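Local coordinates for protein nucleoporin nup120 (Schizosaccharomyces pombe, PDB 4GQ2) that serves as a structural component of the nuclear pore complex, whose nucleoporins can also dock transiently associated nuclear transport factors, at residues 238-243 with 286-291; 297-302 with 348-353; 247-252 with 259-264. One frame throughout, in Å; residues are numbered along the deposited sequence.

Contact 1: residues 238-243 with 286-291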
ATOM      1  N   ILE A 238      -1.974  40.526 -30.250  1.00 67.05           N
ATOM      2  CA  ILE A 238      -2.572  39.197 -30.187  1.00 65.32           C
ATOM      3  C   ILE A 238      -2.785  38.812 -28.726  1.00 64.26           C
ATOM      4  O   ILE A 238      -1.847  38.844 -27.923  1.00 59.51           O
ATOM      5  CB  ILE A 238      -1.705  38.132 -30.903  1.00 69.25           C
ATOM      6  CG1 ILE A 238      -1.278  38.604 -32.306  1.00 60.61           C
ATOM      7  CG2 ILE A 238      -2.421  36.781 -30.952  1.00 57.92           C
ATOM      8  CD1 ILE A 238      -2.401  38.738 -33.315  1.00 59.42           C
ATOM      9  N   ILE A 239      -4.024  38.477 -28.387  1.00 56.90           N
ATOM     10  CA  ILE A 239      -4.356  38.050 -27.025  1.00 56.12           C
ATOM     11  C   ILE A 239      -4.705  36.562 -26.956  1.00 48.66           C
ATOM     12  O   ILE A 239      -4.922  36.024 -25.873  1.00 53.57           O
ATOM     13  CB  ILE A 239      -5.481  38.903 -26.400  1.00 48.75           C
ATOM     14  CG1 ILE A 239      -6.764  38.808 -27.231  1.00 56.75           C
ATOM     15  CG2 ILE A 239      -5.017  40.347 -26.241  1.00 49.16           C
ATOM     16  CD1 ILE A 239      -8.025  39.116 -26.450  1.00 69.05           C
ATOM     17  N   SER A 240      -4.752  35.916 -28.121  1.00 49.08           N
ATOM     18  CA  SER A 240      -5.017  34.482 -28.236  1.00 56.35           C
ATOM     19  C   SER A 240      -4.832  34.052 -29.692  1.00 62.28           C
ATOM     20  O   SER A 240      -5.392  34.669 -30.599  1.00 61.40           O
ATOM     21  CB  SER A 240      -6.444  34.161 -27.772  1.00 67.23           C
ATOM     22  OG  SER A 240      -6.550  32.836 -27.284  1.00 78.05           O
ATOM     23  N   MET A 241      -4.040  33.006 -29.918  1.00 59.19           N
ATOM     24  CA  MET A 241      -3.857  32.468 -31.272  1.00 60.06           C
ATOM     25  C   MET A 241      -3.685  30.951 -31.313  1.00 56.01           C
ATOM     26  O   MET A 241      -3.067  30.362 -30.421  1.00 58.31           O
ATOM     27  CB  MET A 241      -2.700  33.163 -32.009  1.00 62.25           C
ATOM     28  CG  MET A 241      -1.346  33.112 -31.315  1.00 58.56           C
ATOM     29  SD  MET A 241      -0.013  33.592 -32.435  1.00 58.38           S
ATOM     30  CE  MET A 241       1.400  33.558 -31.339  1.00 51.22           C
ATOM     31  N   ILE A 242      -4.245  30.337 -32.355  1.00 48.42           N
ATOM     32  CA  ILE A 242      -4.161  28.889 -32.566  1.00 55.45           C
ATOM     33  C   ILE A 242      -3.848  28.528 -34.020  1.00 61.55           C
ATOM     34  O   ILE A 242      -4.315  29.179 -34.955  1.00 64.83           O
ATOM     35  CB  ILE A 242      -5.441  28.140 -32.112  1.00 52.56           C
ATOM     36  CG1 ILE A 242      -6.701  28.812 -32.671  1.00 57.21           C
ATOM     37  CG2 ILE A 242      -5.502  28.044 -30.592  1.00 51.98           C
ATOM     38  CD1 ILE A 242      -7.932  27.927 -32.667  1.00 54.51           C
ATOM     39  N   PHE A 243      -3.050  27.482 -34.187  1.00 62.54           N
ATOM     40  CA  PHE A 243      -2.660  26.979 -35.491  1.00 55.74           C
ATOM     41  C   PHE A 243      -3.559  25.813 -35.893  1.00 58.50           C
ATOM     42  O   PHE A 243      -3.836  24.934 -35.082  1.00 60.61           O
ATOM     43  CB  PHE A 243      -1.192  26.540 -35.451  1.00 57.14           C
ATOM     44  CG  PHE A 243      -0.768  25.692 -36.621  1.00 59.68           C
ATOM     45  CD1 PHE A 243      -0.737  26.217 -37.913  1.00 49.23           C
ATOM     46  CD2 PHE A 243      -0.381  24.367 -36.428  1.00 60.64           C
ATOM     47  CE1 PHE A 243      -0.328  25.435 -38.987  1.00 59.69           C
ATOM     48  CE2 PHE A 243       0.022  23.579 -37.498  1.00 59.78           C
ATOM     49  CZ  PHE A 243       0.051  24.114 -38.780  1.00 55.95           C
ATOM     50  N   PRO A 286      -6.766  31.604 -22.055  1.00 65.82           N
ATOM     51  CA  PRO A 286      -7.056  31.408 -23.477  1.00 70.72           C
ATOM     52  C   PRO A 286      -8.485  31.815 -23.850  1.00 77.00           C
ATOM     53  O   PRO A 286      -9.408  31.671 -23.043  1.00 82.27           O
ATOM     54  CB  PRO A 286      -6.842  29.898 -23.689  1.00 69.00           C
ATOM     55  CG  PRO A 286      -6.910  29.289 -22.332  1.00 60.05           C
ATOM     56  CD  PRO A 286      -6.410  30.338 -21.383  1.00 67.22           C
ATOM     57  N   TYR A 287      -8.639  32.343 -25.060  1.00 69.75           N
ATOM     58  CA  TYR A 287      -9.927  32.787 -25.585  1.00 54.95           C
ATOM     59  C   TYR A 287     -10.372  31.883 -26.722  1.00 52.34           C
ATOM     60  O   TYR A 287     -11.556  31.815 -27.041  1.00 52.58           O
ATOM     61  CB  TYR A 287      -9.810  34.207 -26.129  1.00 58.12           C
ATOM     62  CG  TYR A 287      -9.955  35.312 -25.113  1.00 58.81           C
ATOM     63  CD1 TYR A 287      -8.852  35.787 -24.412  1.00 56.60           C
ATOM     64  CD2 TYR A 287     -11.194  35.912 -24.881  1.00 69.27           C
ATOM     65  CE1 TYR A 287      -8.981  36.815 -23.494  1.00 60.53           C
ATOM     66  CE2 TYR A 287     -11.335  36.940 -23.961  1.00 63.87           C
ATOM     67  CZ  TYR A 287     -10.224  37.386 -23.271  1.00 65.84           C
ATOM     68  OH  TYR A 287     -10.356  38.399 -22.352  1.00 84.89           O
ATOM     69  N   LEU A 288      -9.411  31.199 -27.336  1.00 51.00           N
ATOM     70  CA  LEU A 288      -9.675  30.380 -28.505  1.00 50.39           C
ATOM     71  C   LEU A 288      -9.227  28.941 -28.316  1.00 55.56           C
ATOM     72  O   LEU A 288      -8.196  28.679 -27.692  1.00 57.47           O
ATOM     73  CB  LEU A 288      -8.964  30.961 -29.732  1.00 47.11           C
ATOM     74  CG  LEU A 288      -9.402  32.315 -30.298  1.00 52.42           C
ATOM     75  CD1 LEU A 288      -8.561  32.655 -31.523  1.00 47.23           C
ATOM     76  CD2 LEU A 288     -10.885  32.328 -30.651  1.00 57.51           C
ATOM     77  N   THR A 289     -10.012  28.015 -28.862  1.00 48.02           N
ATOM     78  CA  THR A 289      -9.567  26.633 -29.055  1.00 54.59           C
ATOM     79  C   THR A 289     -10.243  26.001 -30.275  1.00 53.99           C
ATOM     80  O   THR A 289     -11.329  26.422 -30.674  1.00 64.49           O
ATOM     81  CB  THR A 289      -9.792  25.757 -27.801  1.00 52.23           C
ATOM     82  OG1 THR A 289      -8.925  24.615 -27.856  1.00 49.10           O
ATOM     83  CG2 THR A 289     -11.246  25.294 -27.700  1.00 44.74           C
ATOM     84  N   SER A 290      -9.595  25.000 -30.864  1.00 60.91           N
ATOM     85  CA  SER A 290     -10.168  24.284 -32.000  1.00 59.33           C
ATOM     86  C   SER A 290     -10.361  22.811 -31.670  1.00 60.29           C
ATOM     87  O   SER A 290      -9.696  22.283 -30.776  1.00 55.63           O
ATOM     88  CB  SER A 290      -9.292  24.442 -33.243  1.00 58.48           C
ATOM     89  OG  SER A 290      -8.181  23.565 -33.220  1.00 63.96           O
ATOM     90  N   ASP A 291     -11.273  22.154 -32.385  1.00 59.20           N
ATOM     91  CA  ASP A 291     -11.530  20.739 -32.150  1.00 69.23           C
ATOM     92  C   ASP A 291     -10.418  19.884 -32.745  1.00 75.16           C
ATOM     93  O   ASP A 291      -9.840  20.228 -33.778  1.00 74.18           O
ATOM     94  CB  ASP A 291     -12.914  20.316 -32.654  1.00 73.17           C
ATOM     95  CG  ASP A 291     -13.056  20.434 -34.154  1.00 91.82           C
ATOM     96  OD1 ASP A 291     -12.828  21.537 -34.689  1.00 96.81           O
ATOM     97  OD2 ASP A 291     -13.408  19.421 -34.796  1.00104.86           O
TER
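The first strands of two successive four-stranded beta-propeller sheets meet here, probably the inner strands of adjacent blades: S240 and I242 of strand 240-243 face Y287, just before strand 288-290, and L288 and S290 within it. The strand segments run nearly parallel, 15° between their directions, but their axes approach no closer than 6.7 Å, and no main-chain hydrogen bond joins them. Instead, the hydroxyl of S240 reaches across. Y287 N donates to S240 OG at 3.1 Å in a nearly straight bond. L288 N donates to S240 OG only weakly, at 3.3 Å, its N-H pointing less well; one buried oxygen thus serves two successive amides. A chi1 of -153°, with OG swung opposite the backbone N, turns the hydroxyl to both. At one end, I239 lays CD1 over a face of the Y287 ring, 4.1 Å from the centroid, a CH-pi contact offset toward the rim. At the other, I242 CD1 comes to 3.8 Å from S290 CB, while its CG1 lies near L288 CB. A classic beta bulge, in which I239 and S240 both face L253, accompanies the chain's corner at I239. Such side-chain contact between separate sheets is consistent with adjacent blades of a beta-propeller.

Contact 2: residues 297-302 with 348-353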
ATOM      1  N   PHE A 297     -13.547  23.632 -36.675  1.00 73.24           N
ATOM      2  CA  PHE A 297     -14.410  24.354 -35.745  1.00 68.83           C
ATOM      3  C   PHE A 297     -13.586  25.094 -34.703  1.00 68.34           C
ATOM      4  O   PHE A 297     -12.484  24.673 -34.355  1.00 66.24           O
ATOM      5  CB  PHE A 297     -15.394  23.413 -35.059  1.00 68.49           C
ATOM      6  CG  PHE A 297     -16.323  22.717 -36.005  1.00 72.34           C
ATOM      7  CD1 PHE A 297     -17.539  23.290 -36.350  1.00 78.73           C
ATOM      8  CD2 PHE A 297     -15.987  21.479 -36.543  1.00 79.94           C
ATOM      9  CE1 PHE A 297     -18.404  22.643 -37.219  1.00 84.10           C
ATOM     10  CE2 PHE A 297     -16.847  20.827 -37.414  1.00 81.25           C
ATOM     11  CZ  PHE A 297     -18.056  21.411 -37.751  1.00 79.36           C
ATOM     12  N   ILE A 298     -14.138  26.199 -34.216  1.00 61.53           N
ATOM     13  CA  ILE A 298     -13.449  27.088 -33.300  1.00 57.16           C
ATOM     14  C   ILE A 298     -14.404  27.490 -32.193  1.00 61.24           C
ATOM     15  O   ILE A 298     -15.503  27.964 -32.462  1.00 57.94           O
ATOM     16  CB  ILE A 298     -12.952  28.362 -34.024  1.00 64.97           C
ATOM     17  CG1 ILE A 298     -11.766  28.031 -34.930  1.00 66.56           C
ATOM     18  CG2 ILE A 298     -12.547  29.444 -33.032  1.00 59.34           C
ATOM     19  CD1 ILE A 298     -11.650  28.934 -36.135  1.00 76.68           C
ATOM     20  N   ALA A 299     -13.976  27.290 -30.950  1.00 61.24           N
ATOM     21  CA  ALA A 299     -14.707  27.791 -29.804  1.00 57.61           C
ATOM     22  C   ALA A 299     -14.082  29.103 -29.345  1.00 56.74           C
ATOM     23  O   ALA A 299     -12.859  29.256 -29.352  1.00 58.07           O
ATOM     24  CB  ALA A 299     -14.718  26.769 -28.682  1.00 58.89           C
ATOM     25  N   LEU A 300     -14.936  30.043 -28.957  1.00 55.36           N
ATOM     26  CA  LEU A 300     -14.506  31.384 -28.588  1.00 58.81           C
ATOM     27  C   LEU A 300     -15.251  31.844 -27.342  1.00 59.84           C
ATOM     28  O   LEU A 300     -16.459  31.622 -27.214  1.00 61.80           O
ATOM     29  CB  LEU A 300     -14.713  32.354 -29.762  1.00 63.82           C
ATOM     30  CG  LEU A 300     -14.830  33.870 -29.546  1.00 76.02           C
ATOM     31  CD1 LEU A 300     -13.557  34.483 -28.976  1.00 68.05           C
ATOM     32  CD2 LEU A 300     -15.214  34.552 -30.851  1.00 70.66           C
ATOM     33  N   TYR A 301     -14.514  32.482 -26.434  1.00 53.97           N
ATOM     34  CA  TYR A 301     -15.032  32.887 -25.129  1.00 58.19           C
ATOM     35  C   TYR A 301     -15.287  34.385 -25.029  1.00 56.75           C
ATOM     36  O   TYR A 301     -14.460  35.192 -25.465  1.00 51.99           O
ATOM     37  CB  TYR A 301     -14.054  32.476 -24.027  1.00 44.08           C
ATOM     38  CG  TYR A 301     -14.490  32.853 -22.629  1.00 44.23           C
ATOM     39  CD1 TYR A 301     -15.675  32.354 -22.092  1.00 43.72           C
ATOM     40  CD2 TYR A 301     -13.704  33.689 -21.828  1.00 54.61           C
ATOM     41  CE1 TYR A 301     -16.075  32.683 -20.805  1.00 43.33           C
ATOM     42  CE2 TYR A 301     -14.094  34.018 -20.532  1.00 49.63           C
ATOM     43  CZ  TYR A 301     -15.281  33.510 -20.032  1.00 44.48           C
ATOM     44  OH  TYR A 301     -15.686  33.821 -18.761  1.00 53.86           O
ATOM     45  N   TYR A 302     -16.429  34.730 -24.435  1.00 51.79           N
ATOM     46  CA  TYR A 302     -16.820  36.113 -24.180  1.00 62.06           C
ATOM     47  C   TYR A 302     -17.004  36.315 -22.681  1.00 68.23           C
ATOM     48  O   TYR A 302     -17.922  35.736 -22.092  1.00 73.15           O
ATOM     49  CB  TYR A 302     -18.153  36.438 -24.856  1.00 59.56           C
ATOM     50  CG  TYR A 302     -18.133  36.561 -26.362  1.00 73.25           C
ATOM     51  CD1 TYR A 302     -18.238  35.430 -27.174  1.00 75.42           C
ATOM     52  CD2 TYR A 302     -18.059  37.815 -26.979  1.00 80.65           C
ATOM     53  CE1 TYR A 302     -18.242  35.537 -28.555  1.00 85.06           C
ATOM     54  CE2 TYR A 302     -18.067  37.932 -28.363  1.00 82.50           C
ATOM     55  CZ  TYR A 302     -18.159  36.790 -29.143  1.00 85.87           C
ATOM     56  OH  TYR A 302     -18.167  36.886 -30.517  1.00 99.24           O
ATOM     57  N   SER A 348     -10.000  29.141 -16.576  1.00 50.50           N
ATOM     58  CA  SER A 348      -8.616  28.702 -16.667  1.00 47.69           C
ATOM     59  C   SER A 348      -8.293  28.218 -18.079  1.00 44.58           C
ATOM     60  O   SER A 348      -7.258  28.576 -18.639  1.00 42.76           O
ATOM     61  CB  SER A 348      -8.329  27.598 -15.646  1.00 51.03           C
ATOM     62  OG  SER A 348      -7.136  26.902 -15.970  1.00 42.29           O
ATOM     63  N   ASP A 349      -9.185  27.410 -18.649  1.00 39.89           N
ATOM     64  CA  ASP A 349      -8.932  26.777 -19.932  1.00 40.57           C
ATOM     65  C   ASP A 349     -10.199  26.075 -20.398  1.00 44.25           C
ATOM     66  O   ASP A 349     -11.145  25.915 -19.621  1.00 38.58           O
ATOM     67  CB  ASP A 349      -7.786  25.765 -19.796  1.00 40.79           C
ATOM     68  CG  ASP A 349      -7.118  25.438 -21.121  1.00 50.54           C
ATOM     69  OD1 ASP A 349      -7.566  25.927 -22.181  1.00 59.21           O
ATOM     70  OD2 ASP A 349      -6.127  24.678 -21.100  1.00 49.16           O
ATOM     71  N   PHE A 350     -10.219  25.656 -21.663  1.00 41.00           N
ATOM     72  CA  PHE A 350     -11.339  24.882 -22.197  1.00 42.98           C
ATOM     73  C   PHE A 350     -10.938  24.129 -23.465  1.00 45.13           C
ATOM     74  O   PHE A 350      -9.967  24.494 -24.129  1.00 47.60           O
ATOM     75  CB  PHE A 350     -12.593  25.763 -22.407  1.00 47.55           C
ATOM     76  CG  PHE A 350     -12.425  26.850 -23.438  1.00 47.19           C
ATOM     77  CD1 PHE A 350     -11.738  28.017 -23.137  1.00 47.51           C
ATOM     78  CD2 PHE A 350     -12.981  26.713 -24.706  1.00 54.57           C
ATOM     79  CE1 PHE A 350     -11.587  29.018 -24.085  1.00 59.40           C
ATOM     80  CE2 PHE A 350     -12.836  27.711 -25.659  1.00 58.40           C
ATOM     81  CZ  PHE A 350     -12.138  28.867 -25.347  1.00 55.61           C
ATOM     82  N   GLN A 351     -11.660  23.057 -23.772  1.00 48.83           N
ATOM     83  CA  GLN A 351     -11.412  22.281 -24.990  1.00 51.76           C
ATOM     84  C   GLN A 351     -12.705  22.088 -25.779  1.00 50.20           C
ATOM     85  O   GLN A 351     -13.795  22.229 -25.226  1.00 45.81           O
ATOM     86  CB  GLN A 351     -10.807  20.908 -24.669  1.00 43.74           C
ATOM     87  CG  GLN A 351      -9.453  20.936 -23.997  1.00 44.28           C
ATOM     88  CD  GLN A 351      -8.319  21.179 -24.962  1.00 43.28           C
ATOM     89  OE1 GLN A 351      -7.738  20.237 -25.496  1.00 51.42           O
ATOM     90  NE2 GLN A 351      -7.992  22.447 -25.191  1.00 38.87           N
ATOM     91  N   LEU A 352     -12.569  21.740 -27.057  1.00 48.56           N
ATOM     92  CA  LEU A 352     -13.713  21.490 -27.927  1.00 56.00           C
ATOM     93  C   LEU A 352     -13.537  20.183 -28.698  1.00 57.95           C
ATOM     94  O   LEU A 352     -12.468  19.920 -29.255  1.00 50.90           O
ATOM     95  CB  LEU A 352     -13.914  22.666 -28.890  1.00 56.94           C
ATOM     96  CG  LEU A 352     -14.977  22.578 -29.986  1.00 56.87           C
ATOM     97  CD1 LEU A 352     -16.383  22.624 -29.403  1.00 46.41           C
ATOM     98  CD2 LEU A 352     -14.774  23.696 -31.000  1.00 67.98           C
ATOM     99  N   ILE A 353     -14.591  19.368 -28.720  1.00 54.13           N
ATOM    100  CA  ILE A 353     -14.556  18.064 -29.383  1.00 57.07           C
ATOM    101  C   ILE A 353     -15.829  17.822 -30.204  1.00 66.94           C
ATOM    102  O   ILE A 353     -16.936  17.826 -29.662  1.00 63.19           O
ATOM    103  CB  ILE A 353     -14.363  16.906 -28.364  1.00 67.76           C
ATOM    104  CG1 ILE A 353     -13.077  17.086 -27.544  1.00 62.06           C
ATOM    105  CG2 ILE A 353     -14.337  15.549 -29.063  1.00 66.43           C
ATOM    106  CD1 ILE A 353     -13.276  17.761 -26.206  1.00 53.06           C
TER
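A299 meets F350 and L352 where two beta-propeller sheets face one another. The strand segments 297-302 and 348-353 run roughly antiparallel, at 152°, yet their axes stay 7.7 Å apart at closest approach and no hydrogen bond crosses between them, so the contact is made by side chains packing between sheets. The tight part centres on the methyl of A299. Its CB sits 3.7 Å from F350 CE2, at the edge of the ring and near its plane, and 3.8 Å from L352 CD2. L352 carries CG anti to the backbone N (chi1 175°), which extends CD2 across to the A299 backbone N at 3.7 Å. Packing slackens toward the ends, though still among buried residues: F297 CB is 4.1 Å from L352 CD2, and Y301 CB approaches F350 CE1 obliquely at 4.2 Å, while both of these aromatic side chains lead their rings away. The Y301 hydroxyl bonds to H307 O, and the F297 ring stands edge-to-face with F362. Farther out, the partly exposed Y302 and S348 make no contact across. On the side of strand 348-353 turned from A299, Q351 is polar: its NE2 donates to F350 O at 3.0 Å, and its OE1 accepts from H292 and the backbone of F525. Apolar residues meeting between neighbouring sheets fit the interface between successive blades of a beta-propeller.

Contact 3: residues 247-252 with 259-264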
ATOM      1  N   TYR A 247      -5.382  23.207 -43.111  1.00 79.77           N
ATOM      2  CA  TYR A 247      -5.383  24.581 -43.585  1.00 76.14           C
ATOM      3  C   TYR A 247      -4.114  25.199 -43.032  1.00 76.91           C
ATOM      4  O   TYR A 247      -3.946  25.268 -41.815  1.00 93.80           O
ATOM      5  CB  TYR A 247      -6.590  25.363 -43.060  1.00 74.91           C
ATOM      6  CG  TYR A 247      -7.904  24.618 -43.042  1.00 71.81           C
ATOM      7  CD1 TYR A 247      -8.317  23.846 -44.129  1.00 77.30           C
ATOM      8  CD2 TYR A 247      -8.751  24.714 -41.946  1.00 69.94           C
ATOM      9  CE1 TYR A 247      -9.527  23.172 -44.111  1.00 77.26           C
ATOM     10  CE2 TYR A 247      -9.966  24.051 -41.921  1.00 75.16           C
ATOM     11  CZ  TYR A 247     -10.348  23.280 -43.002  1.00 78.10           C
ATOM     12  OH  TYR A 247     -11.554  22.621 -42.975  1.00 77.61           O
ATOM     13  N   ASN A 248      -3.212  25.638 -43.903  1.00 70.45           N
ATOM     14  CA  ASN A 248      -2.015  26.339 -43.448  1.00 78.97           C
ATOM     15  C   ASN A 248      -2.424  27.709 -42.884  1.00 73.69           C
ATOM     16  O   ASN A 248      -2.132  28.759 -43.460  1.00 88.12           O
ATOM     17  CB  ASN A 248      -0.994  26.462 -44.587  1.00 84.59           C
ATOM     18  CG  ASN A 248       0.434  26.610 -44.085  1.00 95.94           C
ATOM     19  OD1 ASN A 248       0.724  26.395 -42.906  1.00 96.31           O
ATOM     20  ND2 ASN A 248       1.337  26.977 -44.989  1.00103.52           N
ATOM     21  N   VAL A 249      -3.102  27.670 -41.740  1.00 63.33           N
ATOM     22  CA  VAL A 249      -3.874  28.803 -41.234  1.00 71.16           C
ATOM     23  C   VAL A 249      -3.640  29.076 -39.748  1.00 71.34           C
ATOM     24  O   VAL A 249      -3.515  28.151 -38.942  1.00 78.06           O
ATOM     25  CB  VAL A 249      -5.383  28.573 -41.501  1.00 72.62           C
ATOM     26  CG1 VAL A 249      -6.259  29.261 -40.462  1.00 69.95           C
ATOM     27  CG2 VAL A 249      -5.744  29.014 -42.913  1.00 76.95           C
ATOM     28  N   LEU A 250      -3.581  30.360 -39.409  1.00 69.93           N
ATOM     29  CA  LEU A 250      -3.486  30.819 -38.032  1.00 57.43           C
ATOM     30  C   LEU A 250      -4.766  31.574 -37.695  1.00 58.28           C
ATOM     31  O   LEU A 250      -5.211  32.416 -38.473  1.00 67.77           O
ATOM     32  CB  LEU A 250      -2.272  31.736 -37.877  1.00 57.49           C
ATOM     33  CG  LEU A 250      -1.526  31.786 -36.542  1.00 63.77           C
ATOM     34  CD1 LEU A 250      -0.762  30.491 -36.299  1.00 55.09           C
ATOM     35  CD2 LEU A 250      -0.577  32.973 -36.513  1.00 52.18           C
ATOM     36  N   VAL A 251      -5.380  31.246 -36.561  1.00 60.06           N
ATOM     37  CA  VAL A 251      -6.553  31.983 -36.081  1.00 50.30           C
ATOM     38  C   VAL A 251      -6.162  32.794 -34.856  1.00 59.71           C
ATOM     39  O   VAL A 251      -5.659  32.248 -33.871  1.00 61.38           O
ATOM     40  CB  VAL A 251      -7.753  31.064 -35.760  1.00 51.23           C
ATOM     41  CG1 VAL A 251      -8.908  31.869 -35.179  1.00 48.04           C
ATOM     42  CG2 VAL A 251      -8.211  30.330 -37.011  1.00 58.16           C
ATOM     43  N   MET A 252      -6.389  34.102 -34.933  1.00 63.75           N
ATOM     44  CA  MET A 252      -5.971  35.023 -33.885  1.00 50.19           C
ATOM     45  C   MET A 252      -7.126  35.887 -33.402  1.00 52.01           C
ATOM     46  O   MET A 252      -8.038  36.215 -34.168  1.00 52.29           O
ATOM     47  CB  MET A 252      -4.833  35.917 -34.383  1.00 48.76           C
ATOM     48  CG  MET A 252      -3.750  35.179 -35.159  1.00 59.44           C
ATOM     49  SD  MET A 252      -2.677  36.264 -36.120  1.00 71.65           S
ATOM     50  CE  MET A 252      -3.822  36.983 -37.294  1.00 69.95           C
ATOM     51  N   LEU A 259     -11.674  38.766 -34.671  1.00 68.08           N
ATOM     52  CA  LEU A 259     -11.354  37.379 -34.998  1.00 66.66           C
ATOM     53  C   LEU A 259     -10.741  37.305 -36.399  1.00 64.95           C
ATOM     54  O   LEU A 259     -11.438  37.479 -37.400  1.00 64.65           O
ATOM     55  CB  LEU A 259     -12.603  36.492 -34.882  1.00 52.16           C
ATOM     56  CG  LEU A 259     -12.462  34.964 -34.964  1.00 56.59           C
ATOM     57  CD1 LEU A 259     -11.496  34.404 -33.925  1.00 57.67           C
ATOM     58  CD2 LEU A 259     -13.824  34.296 -34.832  1.00 49.51           C
ATOM     59  N   LYS A 260      -9.436  37.044 -36.449  1.00 55.60           N
ATOM     60  CA  LYS A 260      -8.668  37.091 -37.692  1.00 61.84           C
ATOM     61  C   LYS A 260      -8.171  35.718 -38.128  1.00 72.69           C
ATOM     62  O   LYS A 260      -7.746  34.904 -37.304  1.00 71.90           O
ATOM     63  CB  LYS A 260      -7.460  38.023 -37.539  1.00 65.98           C
ATOM     64  CG  LYS A 260      -7.745  39.314 -36.787  1.00 68.24           C
ATOM     65  CD  LYS A 260      -6.580  40.287 -36.875  1.00 61.00           C
ATOM     66  CE  LYS A 260      -6.937  41.596 -36.185  1.00 71.05           C
ATOM     67  NZ  LYS A 260      -5.900  42.649 -36.364  1.00 74.19           N
ATOM     68  N   VAL A 261      -8.219  35.481 -39.435  1.00 71.72           N
ATOM     69  CA  VAL A 261      -7.635  34.282 -40.036  1.00 61.39           C
ATOM     70  C   VAL A 261      -6.404  34.672 -40.849  1.00 64.14           C
ATOM     71  O   VAL A 261      -6.511  35.409 -41.833  1.00 71.36           O
ATOM     72  CB  VAL A 261      -8.637  33.558 -40.953  1.00 53.46           C
ATOM     73  CG1 VAL A 261      -8.085  32.207 -41.382  1.00 52.04           C
ATOM     74  CG2 VAL A 261      -9.974  33.392 -40.253  1.00 52.05           C
ATOM     75  N   LEU A 262      -5.238  34.187 -40.426  1.00 56.82           N
ATOM     76  CA  LEU A 262      -3.984  34.473 -41.116  1.00 60.23           C
ATOM     77  C   LEU A 262      -3.576  33.300 -41.997  1.00 65.64           C
ATOM     78  O   LEU A 262      -3.466  32.166 -41.522  1.00 71.58           O
ATOM     79  CB  LEU A 262      -2.873  34.775 -40.112  1.00 61.17           C
ATOM     80  CG  LEU A 262      -1.590  35.375 -40.690  1.00 74.74           C
ATOM     81  CD1 LEU A 262      -1.693  36.892 -40.761  1.00 86.58           C
ATOM     82  CD2 LEU A 262      -0.386  34.961 -39.858  1.00 77.11           C
ATOM     83  N   ASP A 263      -3.356  33.570 -43.280  1.00 65.05           N
ATOM     84  CA  ASP A 263      -2.933  32.526 -44.203  1.00 63.38           C
ATOM     85  C   ASP A 263      -1.416  32.417 -44.181  1.00 75.06           C
ATOM     86  O   ASP A 263      -0.715  33.314 -44.650  1.00 67.72           O
ATOM     87  CB  ASP A 263      -3.441  32.802 -45.619  1.00 62.10           C
ATOM     88  CG  ASP A 263      -3.138  31.671 -46.583  1.00 71.00           C
ATOM     89  OD1 ASP A 263      -3.156  30.492 -46.170  1.00 85.22           O
ATOM     90  OD2 ASP A 263      -2.882  31.962 -47.768  1.00 78.00           O
ATOM     91  N   LEU A 264      -0.928  31.309 -43.630  1.00 77.61           N
ATOM     92  CA  LEU A 264       0.505  31.085 -43.438  1.00 73.46           C
ATOM     93  C   LEU A 264       1.265  30.781 -44.732  1.00 72.57           C
ATOM     94  O   LEU A 264       2.489  30.918 -44.780  1.00 61.07           O
ATOM     95  CB  LEU A 264       0.731  29.958 -42.428  1.00 69.80           C
ATOM     96  CG  LEU A 264       0.292  30.220 -40.990  1.00 78.07           C
ATOM     97  CD1 LEU A 264      -0.046  28.905 -40.306  1.00 86.14           C
ATOM     98  CD2 LEU A 264       1.359  30.985 -40.218  1.00 67.20           C
TER
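L250 and L262 lie side by side and point the same way from a hydrogen-bonded pair of the antiparallel beta hairpin formed by strands 249-254 and 258-263, the two middle strands of a four-stranded propeller blade. Their CB atoms are 3.8 Å apart, and the branches continue together, CD2 beside CD2. M252, on the same face, crosses L262 obliquely: its chain bends at chi3 (-63°), swinging CE back to 3.7 Å from L262 CB and over K260 CB. The lysine instead continues extended, carrying its end away. On the opposite face, V249 and V261 meet at a slant, CG1 against CG1 at 3.6 Å, and V251 CG1 meets L259 CD1. L250 touches I179 on one face, while V249 touches L324 and V261 touches V326 on the other, consistent with a hairpin lying between neighbouring blades. At the open end, N248, the centre of an inverse gamma turn, crosses L264 at about a right angle, N248 OD1 lying 3.6 Å from L264 CB. L264 CD1 reaches back to V249 N, L264 CG lies 4.3 Å from L250 CB, and the side chain also touches F243. With an alanine in place of L264, a gap would probably open beside L250 and F243, and the V249 backbone N would be uncovered where CD1 lay. D263 OD2 bonds to the T266 hydroxyl. L250 and L262 exchange a reciprocal pair of nearly straight backbone bonds, as do M252 and K260; beyond the last bridge, in a more bent bond, L264 N donates to N248 O at 2.8 Å.

In the fold
All three contacts lie in the beta-propeller: contact 3 within one sheet, contacts 1 and 2 between sheets. Contact 3 is buried; its strands share a backbone hydrogen-bond network, and it buries 632 Å², against 366 Å² for contact 1 and 242 Å² for contact 2. Those two join separate sheets through side chains: contact 1, only partly buried, uses a serine hydroxyl, whereas contact 2 is buried and wholly apolar across its interface. Contacts 1 and 3 share a sheet, I242 N bonding to V251 O, and contact 3 is nested within the loop closed by contact 1. Contacts 1 and 2 share the following sheet, where T289 O meets A299 N at 2.8 Å, their centres about 8 Å apart.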